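Long-range contacts in DMATS type aromatic prenyltransferase (Streptomyces coelicolor, PDB 6ZS0), which probably transfers a dimethylallyl group to carbon 5 of the indole ring of tryptophan, as a DMATS-type aromatic prenyltransferase with an ABBA-barrel fold: residues M78-E83 with C136-R141; D117-L122 with R167-R172; D180-G185 with S256-T261; R222-L227 with G331-P336; G322-L327 with A341-E346. All coordinates share one frame; numbering follows the deposited sequence. Where two conformers were deposited one is given.

Contact 1 (M78-E83 with C136-R141); sequences MRVLVE and CALELR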
# COMPACT_ATOMS: atom_id res chain seq x y z
N MET A 78 5.39 -1.57 10.58
CA MET A 78 4.47 -2.49 9.88
C MET A 78 3.18 -1.77 9.56
O MET A 78 2.67 -1.04 10.43
CB MET A 78 4.21 -3.71 10.73
CG MET A 78 3.26 -4.66 10.11
SD MET A 78 3.12 -6.09 11.17
CE MET A 78 1.71 -6.91 10.41
N ARG A 79 2.68 -1.99 8.36
CA ARG A 79 1.31 -1.55 8.00
C ARG A 79 0.50 -2.73 7.51
O ARG A 79 1.05 -3.69 6.95
CB ARG A 79 1.33 -0.47 6.93
CG ARG A 79 1.99 0.82 7.37
CD ARG A 79 2.14 1.77 6.21
NE ARG A 79 2.51 3.08 6.71
CZ ARG A 79 3.71 3.40 7.18
NH1 ARG A 79 4.69 2.50 7.20
NH2 ARG A 79 3.94 4.63 7.62
N VAL A 80 -0.82 -2.59 7.64
CA VAL A 80 -1.78 -3.51 6.99
C VAL A 80 -2.77 -2.67 6.20
O VAL A 80 -3.28 -1.66 6.75
CB VAL A 80 -2.51 -4.44 7.97
CG1 VAL A 80 -3.28 -3.65 9.01
CG2 VAL A 80 -3.40 -5.41 7.23
N LEU A 81 -2.96 -3.04 4.95
CA LEU A 81 -3.89 -2.39 4.01
C LEU A 81 -5.11 -3.29 3.88
O LEU A 81 -4.95 -4.52 3.67
CB LEU A 81 -3.21 -2.20 2.66
CG LEU A 81 -4.08 -1.54 1.59
CD1 LEU A 81 -4.28 -0.06 1.89
CD2 LEU A 81 -3.44 -1.73 0.24
N VAL A 82 -6.30 -2.73 4.01
CA VAL A 82 -7.55 -3.54 3.96
C VAL A 82 -8.61 -2.80 3.16
O VAL A 82 -8.64 -1.55 3.18
CB VAL A 82 -8.07 -3.88 5.37
CG1 VAL A 82 -8.30 -2.63 6.20
CG2 VAL A 82 -9.35 -4.69 5.32
N GLU A 83 -9.50 -3.55 2.54
CA GLU A 83 -10.71 -2.99 1.89
C GLU A 83 -11.90 -3.34 2.77
O GLU A 83 -12.41 -4.45 2.70
CB GLU A 83 -10.84 -3.56 0.49
CG GLU A 83 -12.11 -3.10 -0.19
CD GLU A 83 -12.23 -3.52 -1.64
OE1 GLU A 83 -11.97 -2.69 -2.53
OE2 GLU A 83 -12.59 -4.63 -1.84
N CYS A 136 -8.19 1.32 3.54
CA CYS A 136 -7.62 1.84 4.78
C CYS A 136 -6.28 1.15 5.03
O CYS A 136 -6.22 -0.08 4.94
CB CYS A 136 -8.60 1.62 5.91
SG CYS A 136 -8.04 2.36 7.46
N ALA A 137 -5.23 1.93 5.33
CA ALA A 137 -3.96 1.36 5.81
C ALA A 137 -3.79 1.75 7.27
O ALA A 137 -3.98 2.92 7.62
CB ALA A 137 -2.81 1.86 5.00
N LEU A 138 -3.45 0.78 8.07
CA LEU A 138 -3.19 0.96 9.51
C LEU A 138 -1.69 0.79 9.76
O LEU A 138 -1.15 -0.26 9.42
CB LEU A 138 -4.02 -0.08 10.26
CG LEU A 138 -5.53 0.12 10.07
CD1 LEU A 138 -6.32 -1.12 10.41
CD2 LEU A 138 -6.00 1.30 10.87
N GLU A 139 -1.04 1.81 10.31
CA GLU A 139 0.36 1.70 10.78
C GLU A 139 0.31 1.14 12.19
O GLU A 139 -0.29 1.79 13.09
CB GLU A 139 1.07 3.04 10.78
CG GLU A 139 2.57 2.85 11.08
CD GLU A 139 3.35 4.09 11.43
OE1 GLU A 139 2.75 5.19 11.45
OE2 GLU A 139 4.58 3.95 11.73
N LEU A 140 0.87 -0.05 12.37
CA LEU A 140 0.76 -0.85 13.61
C LEU A 140 1.81 -0.35 14.61
O LEU A 140 2.83 -0.99 14.76
CB LEU A 140 0.93 -2.30 13.22
CG LEU A 140 -0.15 -2.83 12.28
CD1 LEU A 140 -0.21 -4.33 12.35
CD2 LEU A 140 -1.52 -2.21 12.56
N ARG A 141 1.53 0.80 15.20
CA ARG A 141 2.47 1.52 16.10
C ARG A 141 2.48 0.86 17.46
O ARG A 141 1.45 0.46 17.97
CB ARG A 141 2.05 2.98 16.29
CG ARG A 141 1.93 3.76 15.00
CD ARG A 141 2.24 5.21 15.20
NE ARG A 141 1.06 6.04 15.28
CZ ARG A 141 0.72 6.97 14.37
NH1 ARG A 141 1.47 7.18 13.30
NH2 ARG A 141 -0.37 7.70 14.54
O HOH W 1 5.09 -1.25 13.47
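M78-V82 and C136-E139 run antiparallel, their axes 161° apart, with V80-L138 and V82-C136 as hydrogen-bonded pairs and R79-E139 and L81-A137 as non-hydrogen-bonded pairs. V80 and L138 exchange two bonds, V80 N to L138 O at 3.0 Å and L138 N to V80 O at 2.8 Å. At the end of the ladder L140 N still reaches M78 O, and a water joins M78 N to L140 O. V82 and L138 pack on helix 25-39, V80 on V64, and C136 and L138 on V148; CG1 of V80 runs alongside CB of L138 at 3.9 Å. M78 places its CG anti to the backbone N (chi1 178°) and stays extended, which brings its CE to 3.8 Å from CD1 of L140. On the face of L81 and A137, the R79 guanidinium stacks on the E139 carboxylate with planes 9° apart. NH2 of R79 is 4.0 Å from OE1 of E139, but that oxygen sits well above the guanidinium plane, so the two attract as charges without a hydrogen bond. R141 NH1 makes a weak, bent bond to the same OE1 at 3.0 Å. A leucine in place of R79 would probably leave the E139 carboxylate without its stacked cation. The face of V80, V82, C136 and L138 is thus apolar, while the other, which in ABBA barrels lines the central chamber, adds the R79-E139 pair to the apolar L81 and A137.

Contact 2 (D117-L122 with R167-R172); sequences DELLDL and REALRR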
# COMPACT_ATOMS: atom_id res chain seq x y z
N ASP A 117 -14.00 14.28 5.35
CA ASP A 117 -15.38 14.78 5.13
C ASP A 117 -15.41 15.81 4.02
O ASP A 117 -16.35 15.79 3.23
CB ASP A 117 -15.95 15.34 6.43
CG ASP A 117 -16.35 14.27 7.43
OD1 ASP A 117 -16.48 13.09 7.02
OD2 ASP A 117 -16.55 14.63 8.59
N GLU A 118 -14.39 16.66 3.95
CA GLU A 118 -14.21 17.69 2.90
C GLU A 118 -14.19 17.07 1.50
O GLU A 118 -14.48 17.81 0.56
CB GLU A 118 -12.90 18.47 3.12
CG GLU A 118 -12.97 19.44 4.25
CD GLU A 118 -13.76 20.71 3.93
OE1 GLU A 118 -14.13 20.92 2.73
OE2 GLU A 118 -13.99 21.48 4.88
N LEU A 119 -13.90 15.76 1.37
CA LEU A 119 -13.65 15.09 0.05
C LEU A 119 -14.75 14.12 -0.35
O LEU A 119 -14.70 13.67 -1.51
CB LEU A 119 -12.33 14.32 0.13
CG LEU A 119 -11.09 15.15 0.41
CD1 LEU A 119 -9.86 14.29 0.27
CD2 LEU A 119 -11.00 16.36 -0.49
N LEU A 120 -15.70 13.78 0.52
CA LEU A 120 -16.56 12.58 0.30
C LEU A 120 -17.45 12.73 -0.94
O LEU A 120 -17.68 11.71 -1.61
CB LEU A 120 -17.41 12.32 1.55
CG LEU A 120 -16.64 11.81 2.76
CD1 LEU A 120 -17.61 11.45 3.86
CD2 LEU A 120 -15.76 10.61 2.41
N ASP A 121 -17.96 13.92 -1.24
CA ASP A 121 -18.82 14.08 -2.44
C ASP A 121 -17.99 13.81 -3.71
O ASP A 121 -18.58 13.29 -4.69
CB ASP A 121 -19.47 15.44 -2.53
CG ASP A 121 -18.46 16.55 -2.53
OD1 ASP A 121 -17.74 16.66 -1.53
OD2 ASP A 121 -18.39 17.27 -3.53
N LEU A 122 -16.70 14.13 -3.70
CA LEU A 122 -15.82 13.90 -4.88
C LEU A 122 -15.60 12.40 -5.05
O LEU A 122 -15.58 11.93 -6.21
CB LEU A 122 -14.47 14.58 -4.70
CG LEU A 122 -14.46 16.11 -4.67
CD1 LEU A 122 -13.10 16.59 -4.23
CD2 LEU A 122 -14.81 16.68 -6.03
N ARG A 167 -7.14 17.93 -8.56
CA ARG A 167 -6.94 19.39 -8.42
C ARG A 167 -7.93 19.94 -7.39
O ARG A 167 -7.50 20.68 -6.52
CB ARG A 167 -7.07 20.08 -9.78
CG ARG A 167 -7.02 21.60 -9.69
CD ARG A 167 -7.33 22.24 -11.01
NE ARG A 167 -6.38 21.90 -12.07
CZ ARG A 167 -5.18 22.46 -12.23
NH1 ARG A 167 -4.42 22.10 -13.26
NH2 ARG A 167 -4.73 23.37 -11.39
N GLU A 168 -9.21 19.57 -7.47
CA GLU A 168 -10.25 20.08 -6.55
C GLU A 168 -9.98 19.55 -5.14
O GLU A 168 -10.10 20.33 -4.19
CB GLU A 168 -11.65 19.68 -7.02
CG GLU A 168 -12.76 20.10 -6.07
CD GLU A 168 -12.89 21.59 -5.79
OE1 GLU A 168 -12.20 22.41 -6.46
OE2 GLU A 168 -13.70 21.94 -4.92
N ALA A 169 -9.60 18.28 -4.99
CA ALA A 169 -9.28 17.72 -3.65
C ALA A 169 -8.18 18.55 -2.98
O ALA A 169 -8.33 18.93 -1.80
CB ALA A 169 -8.88 16.27 -3.76
N LEU A 170 -7.11 18.85 -3.71
CA LEU A 170 -5.92 19.53 -3.12
C LEU A 170 -6.34 20.94 -2.71
O LEU A 170 -6.00 21.35 -1.59
CB LEU A 170 -4.78 19.53 -4.13
CG LEU A 170 -4.13 18.16 -4.34
CD1 LEU A 170 -3.17 18.22 -5.53
CD2 LEU A 170 -3.41 17.70 -3.08
N ARG A 171 -7.11 21.61 -3.55
CA ARG A 171 -7.65 22.96 -3.25
C ARG A 171 -8.44 22.93 -1.94
O ARG A 171 -8.19 23.76 -1.06
CB ARG A 171 -8.52 23.47 -4.40
CG ARG A 171 -8.95 24.92 -4.22
CD ARG A 171 -10.19 25.26 -5.01
NE ARG A 171 -11.39 24.55 -4.60
CZ ARG A 171 -12.10 24.81 -3.51
NH1 ARG A 171 -11.74 25.76 -2.66
NH2 ARG A 171 -13.19 24.10 -3.25
N ARG A 172 -9.38 22.00 -1.82
CA ARG A 172 -10.24 21.90 -0.62
C ARG A 172 -9.37 21.62 0.62
O ARG A 172 -9.81 21.99 1.71
CB ARG A 172 -11.29 20.81 -0.79
CG ARG A 172 -12.28 21.05 -1.92
CD ARG A 172 -13.27 19.92 -1.87
NE ARG A 172 -14.31 19.97 -2.88
CZ ARG A 172 -15.38 19.17 -2.88
NH1 ARG A 172 -15.55 18.30 -1.90
NH2 ARG A 172 -16.29 19.28 -3.83
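R172 meets D121 end-on: NH1 binds OD1 at 2.8 Å and NH2 binds OD2 at 2.9 Å, each oxygen using its syn lone pair, with guanidinium and carboxylate planes only 13° apart. NH1 spends its other proton on the backbone, reaching E118 O at 2.7 Å in the carbonyl plane. Over one face of the guanidinium lies L122, whose CG is 3.7 Å from CZ and set toward the rim. NE of R172 turns back to its own helix and binds OE2 of E168 at 2.9 Å, so the group is held at three edges and can hardly rotate. E168 is itself gripped side-on by R171, NE to OE1 at 2.9 Å and NH2 to OE2 at 2.8 Å; OE2 therefore serves two arginines, both from the same face of its carboxylate. D121 reaches R172 because its CG stands between the backbone N and the carbonyl carbon (chi1 58°), while a type I turn from D117 to L120 presents the E118 carbonyl. A methionine in place of R172 would probably leave D121 without its countercharge, E118 O without this donor and E168 with one cation fewer. Beneath the charges, CD2 of L119 packs on CB of A169 at 3.9 Å, and both rest on L191 of strand 191-195. E168 with R171 and R172 gives the i to i+3 and i to i+4 ion pairs of a helix, here extended to D121 to tie helix 162-175 to helix 120-123 in the outer helical layer of the ABBA barrel.

Contact 3 (D180-G185 with S256-T261); sequences DSLPQG and SCHSFT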
# COMPACT_ATOMS: atom_id res chain seq x y z
N ASP A 180 -0.55 21.60 -10.01
CA ASP A 180 0.38 22.06 -11.09
C ASP A 180 1.85 21.79 -10.74
O ASP A 180 2.66 21.88 -11.67
CB ASP A 180 0.10 23.52 -11.43
CG ASP A 180 -1.27 23.67 -12.05
OD1 ASP A 180 -1.60 22.87 -12.94
OD2 ASP A 180 -2.02 24.57 -11.62
N SER A 181 2.18 21.42 -9.50
CA SER A 181 3.55 21.02 -9.08
C SER A 181 3.83 19.55 -9.42
O SER A 181 4.99 19.13 -9.32
CB SER A 181 3.76 21.26 -7.61
OG SER A 181 3.04 20.30 -6.85
N LEU A 182 2.80 18.77 -9.76
CA LEU A 182 2.96 17.31 -10.00
C LEU A 182 3.60 17.09 -11.37
O LEU A 182 3.26 17.78 -12.34
CB LEU A 182 1.61 16.60 -9.91
CG LEU A 182 0.92 16.62 -8.55
CD1 LEU A 182 -0.53 16.20 -8.71
CD2 LEU A 182 1.63 15.73 -7.56
N PRO A 183 4.51 16.09 -11.49
CA PRO A 183 5.06 15.72 -12.79
C PRO A 183 3.99 15.07 -13.68
O PRO A 183 2.94 14.70 -13.19
CB PRO A 183 6.17 14.73 -12.43
CG PRO A 183 5.67 14.09 -11.15
CD PRO A 183 5.01 15.24 -10.41
N GLN A 184 4.29 14.96 -14.97
CA GLN A 184 3.50 14.24 -15.99
C GLN A 184 3.34 12.78 -15.52
O GLN A 184 4.33 12.19 -15.02
CB GLN A 184 4.19 14.36 -17.36
CG GLN A 184 3.40 13.83 -18.58
CD GLN A 184 3.98 14.21 -19.94
OE1 GLN A 184 5.14 14.63 -20.06
NE2 GLN A 184 3.19 14.05 -20.99
N GLY A 185 2.16 12.21 -15.68
CA GLY A 185 1.93 10.78 -15.46
C GLY A 185 0.90 10.25 -16.42
O GLY A 185 0.42 11.02 -17.26
N SER A 256 4.26 6.72 -8.49
CA SER A 256 4.91 7.66 -7.56
C SER A 256 3.85 8.23 -6.63
O SER A 256 2.67 8.28 -7.04
CB SER A 256 5.70 8.75 -8.27
OG SER A 256 4.84 9.53 -9.09
N CYS A 257 4.25 8.64 -5.46
CA CYS A 257 3.40 9.31 -4.46
C CYS A 257 4.04 10.68 -4.14
O CYS A 257 5.27 10.70 -3.98
CB CYS A 257 3.31 8.43 -3.22
SG CYS A 257 2.48 9.19 -1.82
N HIS A 258 3.24 11.73 -4.06
CA HIS A 258 3.70 13.11 -3.76
C HIS A 258 2.92 13.60 -2.56
O HIS A 258 1.66 13.66 -2.67
CB HIS A 258 3.51 13.98 -5.01
CG HIS A 258 4.13 13.33 -6.20
ND1 HIS A 258 5.39 13.66 -6.64
CD2 HIS A 258 3.71 12.31 -6.98
CE1 HIS A 258 5.71 12.89 -7.66
NE2 HIS A 258 4.69 12.04 -7.89
N SER A 259 3.64 13.91 -1.49
CA SER A 259 3.10 14.18 -0.14
C SER A 259 3.08 15.69 0.05
O SER A 259 4.16 16.30 -0.05
CB SER A 259 3.92 13.50 0.93
OG SER A 259 3.68 12.09 0.92
N PHE A 260 1.88 16.24 0.28
CA PHE A 260 1.63 17.66 0.68
C PHE A 260 1.24 17.70 2.17
O PHE A 260 0.15 17.21 2.52
CB PHE A 260 0.55 18.24 -0.22
CG PHE A 260 0.89 18.22 -1.69
CD1 PHE A 260 1.56 19.28 -2.28
CD2 PHE A 260 0.53 17.14 -2.48
CE1 PHE A 260 1.86 19.27 -3.63
CE2 PHE A 260 0.84 17.12 -3.84
CZ PHE A 260 1.51 18.19 -4.41
N THR A 261 2.11 18.28 3.01
CA THR A 261 1.96 18.26 4.49
C THR A 261 2.02 19.67 5.08
O THR A 261 1.30 19.91 6.07
CB THR A 261 3.01 17.35 5.12
OG1 THR A 261 4.29 17.91 4.81
CG2 THR A 261 2.89 15.93 4.62
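H258 and F260 both turn CG anti to the carbonyl carbon, with chi1 of -51° and -59°, and this directs their rings from the strand toward S181, L182 and P183. L182 drives one branch between them: its CD2 lies 3.6 Å from CB of H258 and 4.0 Å from CZ of F260, meeting the phenyl ring at its edge, near the ring plane. S181 OG approaches the same edge, 3.6 Å from CZ of F260, as a van der Waals neighbour; its hydrogen bond goes instead to the carbonyl of A178, which keeps the hydroxyl turned as it is. P183 points at the imidazole from the same side of the ring as L182. Its CD makes an off-centre CH-pi contact, 4.1 Å from the centroid of the H258 ring and 30° off the ring normal, and lies 3.7 Å from CE1 of H258. In the ABBA barrel, strand 254-260 stands between strands 202-209 and 270-275, and the loop that follows helix 162-175 laps over the face bearing S256, H258 and F260. The same loop continues onto the neighbouring strand, where L182 touches V205 and P183 touches L207. The imidazole is fixed in its rotation by a bond between S256 OG and H258 NE2 at 2.8 Å, and S256 OG in turn engages H209 NE2, so two histidines share one hydroxyl. F271 meets the H258 ring at an inclined angle, and P268 packs on both S181 and F260. C257 points away from the loop and touches Y206 and Y274, while S259 OG bonds to the amine of K204.

Contact 4 (R222-L227 with G331-P336); sequences RTDSGL and GQRDQP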
# COMPACT_ATOMS: atom_id res chain seq x y z
N ARG A 222 11.93 16.69 -6.87
CA ARG A 222 13.00 17.68 -6.62
C ARG A 222 13.68 17.32 -5.29
O ARG A 222 13.07 16.62 -4.46
CB ARG A 222 12.41 19.10 -6.62
N THR A 223 14.92 17.79 -5.12
CA THR A 223 15.78 17.61 -3.91
C THR A 223 14.98 17.79 -2.61
O THR A 223 15.18 16.96 -1.68
CB THR A 223 16.97 18.58 -3.98
OG1 THR A 223 17.73 18.42 -2.78
CG2 THR A 223 16.58 20.03 -4.16
N ASP A 224 14.10 18.80 -2.57
CA ASP A 224 13.35 19.25 -1.37
C ASP A 224 12.23 18.27 -0.99
O ASP A 224 11.46 18.60 -0.06
CB ASP A 224 12.79 20.66 -1.57
CG ASP A 224 11.69 20.78 -2.62
OD1 ASP A 224 10.83 21.67 -2.45
OD2 ASP A 224 11.72 20.02 -3.62
N SER A 225 12.13 17.11 -1.63
CA SER A 225 11.15 16.06 -1.25
C SER A 225 11.86 14.77 -0.79
O SER A 225 11.15 13.77 -0.58
CB SER A 225 10.12 15.83 -2.33
OG SER A 225 10.74 15.50 -3.55
N GLY A 226 13.19 14.80 -0.58
CA GLY A 226 13.90 13.84 0.30
C GLY A 226 14.82 12.86 -0.43
O GLY A 226 15.55 12.16 0.27
N LEU A 227 14.74 12.75 -1.76
CA LEU A 227 15.60 11.83 -2.55
C LEU A 227 16.44 12.64 -3.54
O LEU A 227 15.99 13.74 -3.93
CB LEU A 227 14.75 10.81 -3.32
CG LEU A 227 13.86 9.89 -2.48
CD1 LEU A 227 13.22 8.83 -3.36
CD2 LEU A 227 14.64 9.23 -1.36
N GLY A 331 11.18 9.15 0.23
CA GLY A 331 11.85 10.36 0.71
C GLY A 331 10.89 11.29 1.42
O GLY A 331 9.69 11.36 1.05
N GLN A 332 11.40 11.99 2.42
CA GLN A 332 10.72 13.11 3.11
C GLN A 332 11.78 14.16 3.42
O GLN A 332 12.85 13.79 3.88
CB GLN A 332 10.01 12.62 4.37
CG GLN A 332 8.49 12.61 4.23
CD GLN A 332 7.90 14.00 4.22
OE1 GLN A 332 8.37 14.90 4.92
NE2 GLN A 332 6.83 14.17 3.45
N ARG A 333 11.49 15.41 3.09
CA ARG A 333 12.36 16.58 3.36
C ARG A 333 12.98 16.46 4.77
O ARG A 333 12.22 16.23 5.73
CB ARG A 333 11.51 17.84 3.22
CG ARG A 333 12.26 19.15 3.44
CD ARG A 333 11.28 20.30 3.34
NE ARG A 333 10.74 20.45 1.99
CZ ARG A 333 9.64 21.13 1.68
NH1 ARG A 333 8.94 21.74 2.62
NH2 ARG A 333 9.24 21.19 0.42
N ASP A 334 14.31 16.56 4.86
CA ASP A 334 15.09 16.61 6.12
C ASP A 334 14.95 15.28 6.88
O ASP A 334 14.94 15.31 8.13
CB ASP A 334 14.65 17.79 7.01
N GLN A 335 14.84 14.17 6.16
CA GLN A 335 14.73 12.82 6.77
C GLN A 335 15.55 11.82 5.97
O GLN A 335 15.71 11.97 4.76
CB GLN A 335 13.27 12.37 6.86
CG GLN A 335 12.43 13.28 7.75
CD GLN A 335 11.03 12.77 7.97
OE1 GLN A 335 10.75 11.57 7.94
NE2 GLN A 335 10.11 13.70 8.20
N PRO A 336 16.11 10.78 6.62
CA PRO A 336 16.80 9.72 5.91
C PRO A 336 15.78 8.90 5.12
O PRO A 336 14.73 8.56 5.65
CB PRO A 336 17.46 8.89 7.03
CG PRO A 336 16.58 9.14 8.24
CD PRO A 336 16.09 10.56 8.08
O HOH W 2 14.35 11.07 2.67
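R333 lays its side chain from CB to NE along the carbonyl of D224. Its CB starts 3.4 Å from D224 O, CG follows at 3.6 Å from the same oxygen, and CD stays close by; a bend at chi3 (-67°) then turns the head back, so that NE binds D224 O at 2.9 Å. That oxygen is approached in its carbonyl plane but lies 18° out of the guanidinium plane. At the tip, NH2 makes a weak, bent bond of 3.3 Å to OD1 of D224, part of a salt bridge, while NH1 pairs with D262. D224 OD1 has its stronger partner in R267, so acids and arginines alternate from R267 through D224 and R333 to D262. Deeper in, two glycines let the backbones close up: CD2 of L227 rests 3.7 Å from CA of G331, and a side chain on G226 would run into the backbone of G331 and Q332. One water sits in the angle between the segments, accepting from Q332 N at 3.1 Å and lying 2.9 Å from G226 O and 2.7 Å from Q335 O, which belongs to the type II turn of Q332-Q335. The loop before helix 229-240 thus joins the end of strand 324-332 through one firm arginine-to-carbonyl bond and close glycine packing, the weak, bent D224-R333 pair being probably one link of a shared charge network.

Contact 5 (G322-L327 with A341-E346); sequences GLIAYL and AYLSSE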
# COMPACT_ATOMS: atom_id res chain seq x y z
N GLY A 322 5.50 -13.24 -6.19
CA GLY A 322 4.40 -12.36 -5.78
C GLY A 322 4.36 -12.10 -4.29
O GLY A 322 3.68 -11.17 -3.92
N LEU A 323 5.09 -12.86 -3.47
CA LEU A 323 5.10 -12.58 -2.01
C LEU A 323 5.63 -11.17 -1.77
O LEU A 323 5.03 -10.44 -0.98
CB LEU A 323 5.93 -13.62 -1.27
CG LEU A 323 5.29 -15.01 -1.20
CD1 LEU A 323 6.20 -16.00 -0.50
CD2 LEU A 323 3.93 -14.93 -0.53
N ILE A 324 6.70 -10.77 -2.45
CA ILE A 324 7.08 -9.34 -2.50
C ILE A 324 6.44 -8.75 -3.75
O ILE A 324 6.91 -9.04 -4.85
CB ILE A 324 8.59 -9.13 -2.44
CG1 ILE A 324 9.19 -9.70 -1.16
CG2 ILE A 324 8.90 -7.65 -2.60
CD1 ILE A 324 10.70 -9.63 -1.09
N ALA A 325 5.39 -7.96 -3.60
CA ALA A 325 4.61 -7.40 -4.72
C ALA A 325 5.30 -6.12 -5.25
O ALA A 325 5.49 -5.99 -6.46
CB ALA A 325 3.22 -7.11 -4.30
N TYR A 326 5.64 -5.21 -4.36
CA TYR A 326 6.31 -3.95 -4.72
C TYR A 326 7.49 -3.72 -3.77
O TYR A 326 7.45 -4.15 -2.61
CB TYR A 326 5.40 -2.72 -4.59
CG TYR A 326 4.32 -2.58 -5.62
CD1 TYR A 326 3.18 -3.36 -5.60
CD2 TYR A 326 4.42 -1.63 -6.63
CE1 TYR A 326 2.19 -3.21 -6.56
CE2 TYR A 326 3.43 -1.45 -7.57
CZ TYR A 326 2.32 -2.26 -7.56
OH TYR A 326 1.35 -2.07 -8.53
N LEU A 327 8.46 -2.98 -4.26
CA LEU A 327 9.49 -2.32 -3.44
C LEU A 327 9.35 -0.82 -3.65
O LEU A 327 9.04 -0.39 -4.75
CB LEU A 327 10.88 -2.77 -3.87
CG LEU A 327 11.24 -4.22 -3.54
CD1 LEU A 327 12.62 -4.54 -4.07
CD2 LEU A 327 11.12 -4.51 -2.06
N ALA A 341 8.84 -2.75 1.65
CA ALA A 341 8.47 -4.00 0.95
C ALA A 341 6.99 -4.20 1.18
O ALA A 341 6.57 -4.23 2.31
CB ALA A 341 9.28 -5.18 1.45
N TYR A 342 6.23 -4.31 0.07
CA TYR A 342 4.79 -4.64 0.09
C TYR A 342 4.68 -6.15 -0.05
O TYR A 342 5.20 -6.70 -1.05
CB TYR A 342 4.05 -3.84 -0.99
CG TYR A 342 4.09 -2.37 -0.66
CD1 TYR A 342 5.21 -1.61 -0.97
CD2 TYR A 342 3.10 -1.79 0.10
CE1 TYR A 342 5.30 -0.28 -0.60
CE2 TYR A 342 3.19 -0.47 0.49
CZ TYR A 342 4.30 0.29 0.16
OH TYR A 342 4.38 1.59 0.56
N LEU A 343 4.00 -6.78 0.90
CA LEU A 343 3.97 -8.25 1.06
C LEU A 343 2.55 -8.77 0.84
O LEU A 343 1.61 -8.34 1.55
CB LEU A 343 4.49 -8.62 2.45
CG LEU A 343 5.88 -8.06 2.77
CD1 LEU A 343 6.28 -8.36 4.21
CD2 LEU A 343 6.93 -8.56 1.79
N SER A 344 2.43 -9.70 -0.09
CA SER A 344 1.16 -10.29 -0.52
C SER A 344 0.68 -11.30 0.53
O SER A 344 1.46 -12.13 0.96
CB SER A 344 1.33 -10.95 -1.87
OG SER A 344 1.65 -9.98 -2.87
N SER A 345 -0.60 -11.28 0.89
CA SER A 345 -1.19 -12.28 1.80
C SER A 345 -1.31 -13.64 1.10
O SER A 345 -1.04 -14.66 1.72
CB SER A 345 -2.50 -11.78 2.33
OG SER A 345 -3.20 -12.84 2.96
N GLU A 346 -1.72 -13.68 -0.16
CA GLU A 346 -1.87 -14.92 -0.97
C GLU A 346 -2.82 -15.90 -0.27
O GLU A 346 -2.60 -17.11 -0.32
CB GLU A 346 -0.46 -15.44 -1.33
CG GLU A 346 0.25 -14.47 -2.28
CD GLU A 346 1.41 -14.99 -3.10
OE1 GLU A 346 1.69 -16.18 -3.02
OE2 GLU A 346 2.03 -14.18 -3.81
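The Y342 ring meets Y326 with its edge: Y326 O lies near the ring plane, 3.8 Å from CD1, and CB of Y326 touches the same CD1 at 3.8 Å. E65 and S67 of strand 64-70 also pack on Y342. In the hairpin of strands 324-332 and 338-344, the last two of the ABBA barrel, both tyrosines stand on one face, while I324, L327, A341 and L343 point to the other, against helices 284-297 and 303-312. There CG1 of I324 runs alongside CD2 of L343 at 3.9 Å, and CD2 of L327 rests on CB of A341. Between the pairs I324-L343 and L327-A341 the first strand has one residue more than the second, and A325, with backbone angles near those of a helix, takes up the excess, consistent with a beta bulge opposite Y342. A325 N gives to Y342 O at 2.9 Å and Y342 N to Y326 O at 2.9 Å, but the buried Y326 N finds no partner, a probable cost of the bulge. Where the hairpin opens, S344 N binds L323 O at 2.8 Å, while D284 receives the N-H groups of L323 and I324. E346 folds back with its chain at about a right angle to L323, whose CD2 lies 3.6 Å from the carboxylate OE1. The backbone angles of G322 by themselves call for glycine, and a CB would also crowd OE2 of E346. S344 keeps OG anti to its carbonyl carbon (chi1 -64°), from where the hydroxyl donates to G322 O at 2.6 Å.

Contacts 1, 3, 4 and 5 all reach the one ten-stranded barrel sheet, whereas contact 2 belongs to the helical layer outside it, its centre about 31 Å from that of contact 5. Contacts 2 and 3 touch directly: R167 NH1 bridges to D180 OD1 at 2.9 Å, and L170 packs on F260. Contact 3 also meets contact 4, S259 CB lying 3.9 Å from Q332 NE2. Contacts 4 and 5 use opposite ends of strand 324-332, with centres about 25 Å apart. Contact 5 lies about 14 Å from contact 1, centre to centre, with strand 64-70 between their strands closing the barrel, whose interior holds the active site in this family.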